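PDB 3GLV: FAD synthase from Thermoplasma volcanium GSS1, which probably catalyses the transfer of the AMP part of ATP to flavin mononucleotide, giving flavin adenine dinucleotide and diphosphate with the help of a divalent metal cation. Local coordinates for residues Val10-His15 / Ile48-Glu53; His18-Lys23 / Val116-Tyr121; Asp52-Leu57 / Ala69-Glu74. All coordinates share one frame; numbering follows the deposited sequence.

Interaction 1 of 3, residues Val10-His15 / Ile48-Glu53. With SO4 (sulfate ion), chain C.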
# COMPACT_ATOMS: atom_id res chain seq x y z
N VAL A 10 -0.64 -0.69 -14.06
CA VAL A 10 0.35 -1.70 -13.80
C VAL A 10 0.63 -1.80 -12.32
O VAL A 10 0.69 -2.89 -11.81
CB VAL A 10 1.65 -1.41 -14.61
CG1 VAL A 10 2.69 -2.41 -14.29
CG2 VAL A 10 1.37 -1.38 -16.21
N PHE A 11 0.83 -0.66 -11.64
CA PHE A 11 1.14 -0.58 -10.21
C PHE A 11 2.37 -1.41 -9.86
O PHE A 11 2.33 -2.26 -8.99
CB PHE A 11 -0.08 -1.02 -9.35
CG PHE A 11 -1.36 -0.26 -9.70
CD1 PHE A 11 -1.49 1.09 -9.36
CD2 PHE A 11 -2.40 -0.88 -10.43
CE1 PHE A 11 -2.64 1.81 -9.72
CE2 PHE A 11 -3.55 -0.18 -10.80
CZ PHE A 11 -3.65 1.18 -10.44
N ASP A 12 3.46 -1.18 -10.59
CA ASP A 12 4.68 -1.97 -10.37
C ASP A 12 5.32 -1.61 -9.02
O ASP A 12 5.39 -2.46 -8.10
CB ASP A 12 5.65 -1.79 -11.54
CG ASP A 12 6.78 -2.77 -11.52
OD1 ASP A 12 6.64 -3.90 -10.96
OD2 ASP A 12 7.82 -2.39 -12.13
N ILE A 13 5.78 -0.38 -8.90
CA ILE A 13 6.31 0.11 -7.64
C ILE A 13 5.32 1.11 -7.10
O ILE A 13 5.13 2.17 -7.74
CB ILE A 13 7.65 0.82 -7.80
CG1 ILE A 13 8.68 -0.10 -8.46
CG2 ILE A 13 8.21 1.36 -6.40
CD1 ILE A 13 8.88 -1.36 -7.68
N LEU A 14 4.68 0.80 -5.96
CA LEU A 14 3.61 1.69 -5.46
C LEU A 14 4.19 3.02 -5.04
O LEU A 14 5.25 3.09 -4.38
CB LEU A 14 2.82 1.10 -4.28
CG LEU A 14 1.70 0.09 -4.55
CD1 LEU A 14 1.02 -0.41 -3.30
CD2 LEU A 14 0.67 0.74 -5.53
N HIS A 15 3.51 4.09 -5.43
CA HIS A 15 3.89 5.41 -5.00
C HIS A 15 2.67 6.31 -4.80
O HIS A 15 1.55 5.89 -5.04
CB HIS A 15 4.86 5.98 -5.97
CG HIS A 15 4.34 6.10 -7.35
ND1 HIS A 15 3.27 6.91 -7.68
CD2 HIS A 15 4.74 5.52 -8.51
CE1 HIS A 15 3.05 6.84 -8.98
NE2 HIS A 15 3.92 5.99 -9.51
N ILE A 48 8.31 -3.04 -18.93
CA ILE A 48 8.61 -4.28 -18.24
C ILE A 48 8.48 -4.04 -16.73
O ILE A 48 9.17 -3.20 -16.19
CB ILE A 48 10.03 -4.76 -18.60
CG1 ILE A 48 10.06 -5.22 -20.08
CG2 ILE A 48 10.50 -5.88 -17.67
CD1 ILE A 48 11.48 -5.55 -20.64
N PRO A 49 7.57 -4.73 -16.05
CA PRO A 49 7.54 -4.49 -14.59
C PRO A 49 8.52 -5.43 -13.84
O PRO A 49 8.73 -6.56 -14.26
CB PRO A 49 6.11 -4.79 -14.20
CG PRO A 49 5.55 -5.64 -15.37
CD PRO A 49 6.43 -5.52 -16.53
N ILE A 50 9.10 -4.96 -12.74
CA ILE A 50 10.04 -5.74 -11.95
C ILE A 50 9.34 -6.75 -10.99
O ILE A 50 9.91 -7.79 -10.61
CB ILE A 50 10.97 -4.71 -11.19
CG1 ILE A 50 12.27 -5.36 -10.77
CG2 ILE A 50 10.27 -4.05 -10.04
CD1 ILE A 50 13.21 -4.37 -10.15
N PHE A 51 8.10 -6.42 -10.60
CA PHE A 51 7.28 -7.35 -9.81
C PHE A 51 6.31 -8.11 -10.72
O PHE A 51 5.71 -7.52 -11.63
CB PHE A 51 6.49 -6.56 -8.76
CG PHE A 51 7.30 -6.18 -7.55
CD1 PHE A 51 7.62 -7.14 -6.59
CD2 PHE A 51 7.65 -4.86 -7.31
CE1 PHE A 51 8.32 -6.82 -5.46
CE2 PHE A 51 8.36 -4.49 -6.18
CZ PHE A 51 8.73 -5.50 -5.23
N ASP A 52 6.12 -9.40 -10.46
CA ASP A 52 5.24 -10.23 -11.31
C ASP A 52 3.77 -9.89 -11.03
O ASP A 52 3.45 -9.25 -10.02
CB ASP A 52 5.45 -11.70 -10.99
CG ASP A 52 5.02 -12.00 -9.55
OD1 ASP A 52 5.80 -11.77 -8.59
OD2 ASP A 52 3.84 -12.28 -9.37
N GLU A 53 2.88 -10.33 -11.92
CA GLU A 53 1.49 -9.87 -11.91
C GLU A 53 0.74 -10.26 -10.67
O GLU A 53 -0.04 -9.49 -10.19
CB GLU A 53 0.73 -10.29 -13.17
CG GLU A 53 0.46 -11.78 -13.27
CD GLU A 53 0.17 -12.27 -14.69
OE1 GLU A 53 0.37 -11.52 -15.68
OE2 GLU A 53 -0.32 -13.42 -14.78
S SO4 C . 0.69 2.66 -13.87
O1 SO4 C . 1.90 2.93 -14.66
O2 SO4 C . -0.22 1.88 -14.72
O3 SO4 C . 1.03 1.77 -12.73
O4 SO4 C . 0.17 4.00 -13.58

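Interaction 2 of 3, residues His18-Lys23 / Val116-Tyr121. With SO4 (sulfate ion), chain C.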
# COMPACT_ATOMS: atom_id res chain seq x y z
N HIS A 18 -0.07 6.78 -7.47
CA HIS A 18 -1.00 5.74 -7.53
C HIS A 18 -2.05 5.98 -6.44
O HIS A 18 -3.24 5.83 -6.68
CB HIS A 18 -0.34 4.37 -7.27
CG HIS A 18 0.60 3.94 -8.33
ND1 HIS A 18 1.86 3.45 -8.03
CD2 HIS A 18 0.47 3.86 -9.68
CE1 HIS A 18 2.46 3.11 -9.16
NE2 HIS A 18 1.64 3.33 -10.18
N ILE A 19 -1.60 6.25 -5.23
CA ILE A 19 -2.51 6.48 -4.12
C ILE A 19 -3.50 7.60 -4.48
O ILE A 19 -4.71 7.49 -4.19
CB ILE A 19 -1.77 6.87 -2.84
CG1 ILE A 19 -0.85 5.73 -2.36
CG2 ILE A 19 -2.79 7.25 -1.72
CD1 ILE A 19 -1.58 4.33 -2.29
N HIS A 20 -3.02 8.70 -5.08
CA HIS A 20 -3.96 9.80 -5.41
C HIS A 20 -4.99 9.28 -6.46
O HIS A 20 -6.18 9.54 -6.32
CB HIS A 20 -3.24 11.01 -5.92
CG HIS A 20 -4.11 12.10 -6.49
ND1 HIS A 20 -4.69 13.08 -5.69
CD2 HIS A 20 -4.34 12.48 -7.78
CE1 HIS A 20 -5.32 13.95 -6.47
NE2 HIS A 20 -5.12 13.62 -7.74
N TYR A 21 -4.56 8.54 -7.45
CA TYR A 21 -5.47 8.01 -8.46
C TYR A 21 -6.52 7.12 -7.85
O TYR A 21 -7.67 7.32 -8.07
CB TYR A 21 -4.70 7.29 -9.56
CG TYR A 21 -5.52 6.54 -10.60
CD1 TYR A 21 -6.41 7.17 -11.41
CD2 TYR A 21 -5.35 5.20 -10.78
CE1 TYR A 21 -7.10 6.50 -12.34
CE2 TYR A 21 -6.04 4.52 -11.70
CZ TYR A 21 -6.92 5.16 -12.48
OH TYR A 21 -7.59 4.44 -13.39
N LEU A 22 -6.10 6.15 -7.06
CA LEU A 22 -7.00 5.23 -6.42
C LEU A 22 -7.94 5.91 -5.41
O LEU A 22 -9.10 5.74 -5.47
CB LEU A 22 -6.22 4.08 -5.80
CG LEU A 22 -5.42 3.21 -6.75
CD1 LEU A 22 -4.77 2.03 -6.07
CD2 LEU A 22 -6.30 2.75 -7.87
N LYS A 23 -7.40 6.71 -4.51
CA LYS A 23 -8.18 7.39 -3.50
C LYS A 23 -9.22 8.30 -4.09
O LYS A 23 -10.38 8.34 -3.59
CB LYS A 23 -7.29 8.14 -2.53
CG LYS A 23 -8.02 8.85 -1.46
CD LYS A 23 -7.06 9.49 -0.37
CE LYS A 23 -6.33 8.42 0.47
NZ LYS A 23 -5.67 9.15 1.60
N VAL A 116 -14.44 9.37 -16.13
CA VAL A 116 -14.01 10.53 -15.33
C VAL A 116 -12.49 10.65 -15.28
O VAL A 116 -11.80 9.69 -14.92
CB VAL A 116 -14.62 10.46 -13.93
CG1 VAL A 116 -14.02 11.52 -12.94
CG2 VAL A 116 -16.13 10.65 -14.03
N ARG A 117 -11.95 11.81 -15.67
CA ARG A 117 -10.52 12.03 -15.45
C ARG A 117 -10.27 12.49 -13.99
O ARG A 117 -10.97 13.38 -13.49
CB ARG A 117 -9.96 13.05 -16.44
CG ARG A 117 -9.72 12.47 -17.83
CD ARG A 117 -9.12 13.47 -18.88
NE ARG A 117 -9.89 14.71 -18.96
CZ ARG A 117 -9.57 15.87 -18.38
NH1 ARG A 117 -8.45 16.04 -17.68
NH2 ARG A 117 -10.40 16.90 -18.52
N ILE A 118 -9.30 11.86 -13.33
CA ILE A 118 -8.88 12.27 -12.00
C ILE A 118 -7.98 13.49 -12.01
O ILE A 118 -7.24 13.68 -12.95
CB ILE A 118 -8.15 11.14 -11.30
CG1 ILE A 118 -9.09 9.93 -11.23
CG2 ILE A 118 -7.57 11.61 -9.90
CD1 ILE A 118 -10.46 10.20 -10.50
N SER A 119 -8.05 14.31 -10.97
CA SER A 119 -7.24 15.56 -10.89
C SER A 119 -5.75 15.26 -10.92
O SER A 119 -5.31 14.18 -10.53
CB SER A 119 -7.52 16.31 -9.59
OG SER A 119 -7.18 15.53 -8.46
N LYS A 120 -4.98 16.24 -11.39
CA LYS A 120 -3.52 16.07 -11.48
C LYS A 120 -2.93 15.92 -10.07
O LYS A 120 -3.33 16.64 -9.18
CB LYS A 120 -2.92 17.29 -12.22
CG LYS A 120 -1.40 17.20 -12.42
CD LYS A 120 -0.87 18.16 -13.50
CE LYS A 120 -0.89 19.62 -13.07
NZ LYS A 120 -0.12 20.50 -14.05
N TYR A 121 -2.08 14.93 -9.84
CA TYR A 121 -1.45 14.80 -8.52
C TYR A 121 -0.35 15.90 -8.34
O TYR A 121 0.28 16.28 -9.29
CB TYR A 121 -0.85 13.39 -8.31
CG TYR A 121 -0.10 13.30 -7.01
CD1 TYR A 121 -0.72 13.66 -5.83
CD2 TYR A 121 1.23 12.91 -6.95
CE1 TYR A 121 -0.04 13.62 -4.61
CE2 TYR A 121 1.94 12.86 -5.72
CZ TYR A 121 1.29 13.22 -4.55
OH TYR A 121 1.92 13.23 -3.30
S SO4 C . 0.69 2.66 -13.87
O1 SO4 C . 1.90 2.93 -14.66
O2 SO4 C . -0.22 1.88 -14.72
O3 SO4 C . 1.03 1.77 -12.73
O4 SO4 C . 0.17 4.00 -13.58

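Interaction 3 of 3, residues Asp52-Leu57 / Ala69-Glu74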
# COMPACT_ATOMS: atom_id res chain seq x y z
N ASP A 52 6.12 -9.40 -10.46
CA ASP A 52 5.24 -10.23 -11.31
C ASP A 52 3.77 -9.89 -11.03
O ASP A 52 3.45 -9.25 -10.02
CB ASP A 52 5.45 -11.70 -10.99
CG ASP A 52 5.02 -12.00 -9.55
OD1 ASP A 52 5.80 -11.77 -8.59
OD2 ASP A 52 3.84 -12.28 -9.37
N GLU A 53 2.88 -10.33 -11.92
CA GLU A 53 1.49 -9.87 -11.91
C GLU A 53 0.74 -10.26 -10.67
O GLU A 53 -0.04 -9.49 -10.19
CB GLU A 53 0.73 -10.29 -13.17
CG GLU A 53 0.46 -11.78 -13.27
CD GLU A 53 0.17 -12.27 -14.69
OE1 GLU A 53 0.37 -11.52 -15.68
OE2 GLU A 53 -0.32 -13.42 -14.78
N ASN A 54 0.98 -11.44 -10.12
CA ASN A 54 0.30 -11.86 -8.91
C ASN A 54 0.74 -11.04 -7.72
O ASN A 54 -0.08 -10.65 -6.87
CB ASN A 54 0.51 -13.36 -8.64
CG ASN A 54 -0.04 -14.21 -9.76
OD1 ASN A 54 -0.99 -13.83 -10.43
ND2 ASN A 54 0.60 -15.32 -10.01
N SER A 55 2.04 -10.74 -7.66
CA SER A 55 2.54 -9.86 -6.61
C SER A 55 1.92 -8.48 -6.71
O SER A 55 1.45 -7.94 -5.69
CB SER A 55 4.05 -9.77 -6.62
OG SER A 55 4.62 -11.03 -6.31
N ARG A 56 1.87 -7.92 -7.92
CA ARG A 56 1.36 -6.56 -8.04
C ARG A 56 -0.11 -6.51 -7.61
O ARG A 56 -0.54 -5.55 -6.96
CB ARG A 56 1.54 -5.99 -9.45
CG ARG A 56 3.01 -5.76 -9.81
CD ARG A 56 3.28 -5.12 -11.22
NE ARG A 56 3.16 -6.07 -12.33
CZ ARG A 56 2.08 -6.23 -13.08
NH1 ARG A 56 0.99 -5.48 -12.89
NH2 ARG A 56 2.08 -7.12 -14.08
N LEU A 57 -0.89 -7.50 -8.05
CA LEU A 57 -2.31 -7.59 -7.72
C LEU A 57 -2.51 -7.69 -6.21
O LEU A 57 -3.33 -6.99 -5.66
CB LEU A 57 -2.96 -8.81 -8.42
CG LEU A 57 -4.42 -9.26 -8.02
CD1 LEU A 57 -5.40 -8.22 -8.37
CD2 LEU A 57 -4.84 -10.52 -8.77
N ALA A 69 -9.68 -6.30 -6.50
CA ALA A 69 -8.66 -6.21 -7.52
C ALA A 69 -8.63 -7.46 -8.34
O ALA A 69 -8.68 -8.58 -7.80
CB ALA A 69 -7.30 -5.92 -6.90
N ILE A 70 -8.53 -7.26 -9.65
CA ILE A 70 -8.45 -8.34 -10.60
C ILE A 70 -7.41 -8.13 -11.69
O ILE A 70 -7.02 -6.99 -12.04
CB ILE A 70 -9.81 -8.66 -11.25
CG1 ILE A 70 -10.33 -7.48 -12.05
CG2 ILE A 70 -10.89 -9.09 -10.18
CD1 ILE A 70 -11.48 -7.92 -12.91
N LEU A 71 -6.97 -9.23 -12.25
CA LEU A 71 -6.09 -9.17 -13.41
C LEU A 71 -6.91 -8.78 -14.67
O LEU A 71 -8.02 -9.24 -14.88
CB LEU A 71 -5.37 -10.49 -13.58
CG LEU A 71 -3.89 -10.64 -13.17
CD1 LEU A 71 -3.32 -9.57 -12.31
CD2 LEU A 71 -3.58 -12.06 -12.58
N GLY A 72 -6.34 -7.96 -15.51
CA GLY A 72 -6.97 -7.60 -16.74
C GLY A 72 -6.88 -8.66 -17.83
O GLY A 72 -6.37 -9.74 -17.63
N HIS A 73 -7.39 -8.32 -19.00
CA HIS A 73 -7.42 -9.23 -20.12
C HIS A 73 -6.40 -8.89 -21.15
O HIS A 73 -6.36 -7.82 -21.70
CB HIS A 73 -8.78 -9.26 -20.77
CG HIS A 73 -9.74 -10.14 -20.06
ND1 HIS A 73 -9.46 -11.45 -19.79
CD2 HIS A 73 -10.96 -9.90 -19.54
CE1 HIS A 73 -10.47 -11.99 -19.15
NE2 HIS A 73 -11.40 -11.07 -18.98
N GLU A 74 -5.61 -9.90 -21.41
CA GLU A 74 -4.40 -9.89 -22.17
C GLU A 74 -4.24 -8.94 -23.35
O GLU A 74 -3.13 -8.64 -23.73
CB GLU A 74 -4.09 -11.33 -22.54
CG GLU A 74 -4.28 -12.31 -21.34
CD GLU A 74 -5.73 -12.56 -20.96
OE1 GLU A 74 -6.62 -11.96 -21.55
OE2 GLU A 74 -5.99 -13.39 -20.08

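Interaction 1 of 3, residues Val10-His15 / Ile48-Glu53
The carboxylate of D12 reaches across to the 48-53 loop and takes up two successive backbone N-H groups. F51 N bonds to OD1 at 2.9 Å, on that oxygen's syn lone pair, in a nearly straight bond of 164°. I50 N bonds to OD2, also at 2.9 Å, from the syn side but 20° out of the carboxylate plane. Two donors from adjoining residues thus fix the rotation of the carboxylate. D12 holds CG anti to its backbone N (chi1 -169°), which carries the group over to this loop, where P49 CB packs 3.4 Å from D12 OD1.

Beside these two bonds lies a small apolar patch. I13 CD1 meets the edge of the F51 ring in its plane, 3.5 Å from CE2, and also touches I50 CG2; V10 CG1 lies more loosely against P49 CB. I13 also packs on I13 of the second subunit.

The backbone of the 10-15 loop faces a sulfate as well: V10 N bonds to its O2 and F11 N to its O3, each at 2.7 Å. Since V10 and F11 are inferred to bind ATP, the anion probably marks a phosphate position.

R56 on helix 53-60 ties the two loops together, bonding to V10 O and F51 O. The contact joins the loop between strand 4-9 and helix 16-26 to the connection from helix 39-44 into helix 53-60.

Interaction 2 of 3, residues His18-Lys23 / Val116-Tyr121
A histidine docked on an extended backbone, with an apolar patch beside it, makes this a surface contact between helix 16-26 and the segment that leaves strand 114-117, outermost in the sheet of this chain. H20 carries the largest share. A chi1 of 171° swings its ring away from the backbone N and out from the helix to the 118-121 backbone, where NE2 donates a hydrogen bond to S119 O at 2.9 Å. The carbonyl oxygen is in the plane of the imidazole, yet the bond is bent to 141°, and the nitrogen stands well above the carbonyl plane. S119 OG is a second hydrogen-bond partner of NE2, also at 2.9 Å, so backbone and side chain of one serine converge on a single ring nitrogen.

Y121 comes over a face of the same imidazole: its CA makes a CH-pi contact 4.1 Å from the ring centroid, and its CB lies 3.6 Å from H20 CD2. The two ring planes are inclined at 40°. An alanine in place of H20 would probably leave S119 without its partner across the contact and Y121 without the ring it leans on.

Deeper in, I118 CG1 packs 3.9 Å from Y21 CD1, while its CG2 lies against the imidazole. The Y21 hydroxyl bonds to T90 O and T8 N, tying the helix to strands 88-91 and 4-9.

H18 turns to the sulfate instead, NE2 bonding to O3 at 3.1 Å, and its ring stacks on that of H15. H15 and H18 lie in the sequence HLGH, the HxGH signature of nucleotidyltransferases; with Y121 also inferred to bind ATP, the contact borders the probable nucleotide site of this Rossmann-like fold.

Interaction 3 of 3, residues Asp52-Leu57 / Ala69-Glu74
Apolar contacts between L57 of helix 53-60 and A69 and L71 of strand 68-71 dominate this interface. The trans first torsion of L57 (chi1 169°) brings CD1 onto A69, 3.3 Å from CB; this is tighter than usual van der Waals contact between carbons. Its other branch, CD2, meets L71 CD1 at 4.0 Å, so the two methyls of one leucine divide between two strand residues that face the helix, while I70 between them points away. L71 also spreads its branches: CD1 lies near E53 O, and CD2 sits 3.8 Å from N54 OD1 and against the aliphatic CG of E53, whose chain crosses it at about a right angle. The carboxylate of E53 finds its polar partner elsewhere, at the backbone N of D39.

No hydrogen bond passes between the segments; the polar interactions lie within each one or lead outward. D52 is the N-cap of the helix. Its OD2 accepts from S55 N at 2.9 Å, with the donor above the carboxylate plane, and its OD1 accepts from S55 OG at 2.7 Å. The same residue thus receives a backbone and a side-chain donor of S55 at the first turn. R56, taking no part in the contact with 69-74, forms a salt bridge with D39.

The axes of the short segments 53-57 and 69-71 approach to 9.0 Å and run nearly antiparallel, at 163°. Helix 53-60 packs on 68-71, outermost within this chain, and also touches V36 of strand 31-36. It belongs to the crossover connection from strand 31-36 to the neighbouring parallel strand 68-71, a beta-alpha-beta unit of the Rossmann-like fold.

Overall arrangement
All three contacts lie toward the surface, yet their chemistry follows their place. Interaction 1 joins two loops, chiefly through backbone N-H groups bonded to a carboxylate; interaction 2 sets a helix against the exit of an outermost strand, mixing histidine hydrogen bonds with apolar packing; interaction 3 joins helix to strand without hydrogen bonds between them. Interactions 1 and 2 share the sulfate and meet where F11 packs on H18. Interactions 1 and 3 share D52 and E53, where the loop becomes helix 53-60. Interactions 2 and 3 do not touch: they lie at the two outermost strands of the same parallel sheet within this chain, on opposite sides of the chain's centre.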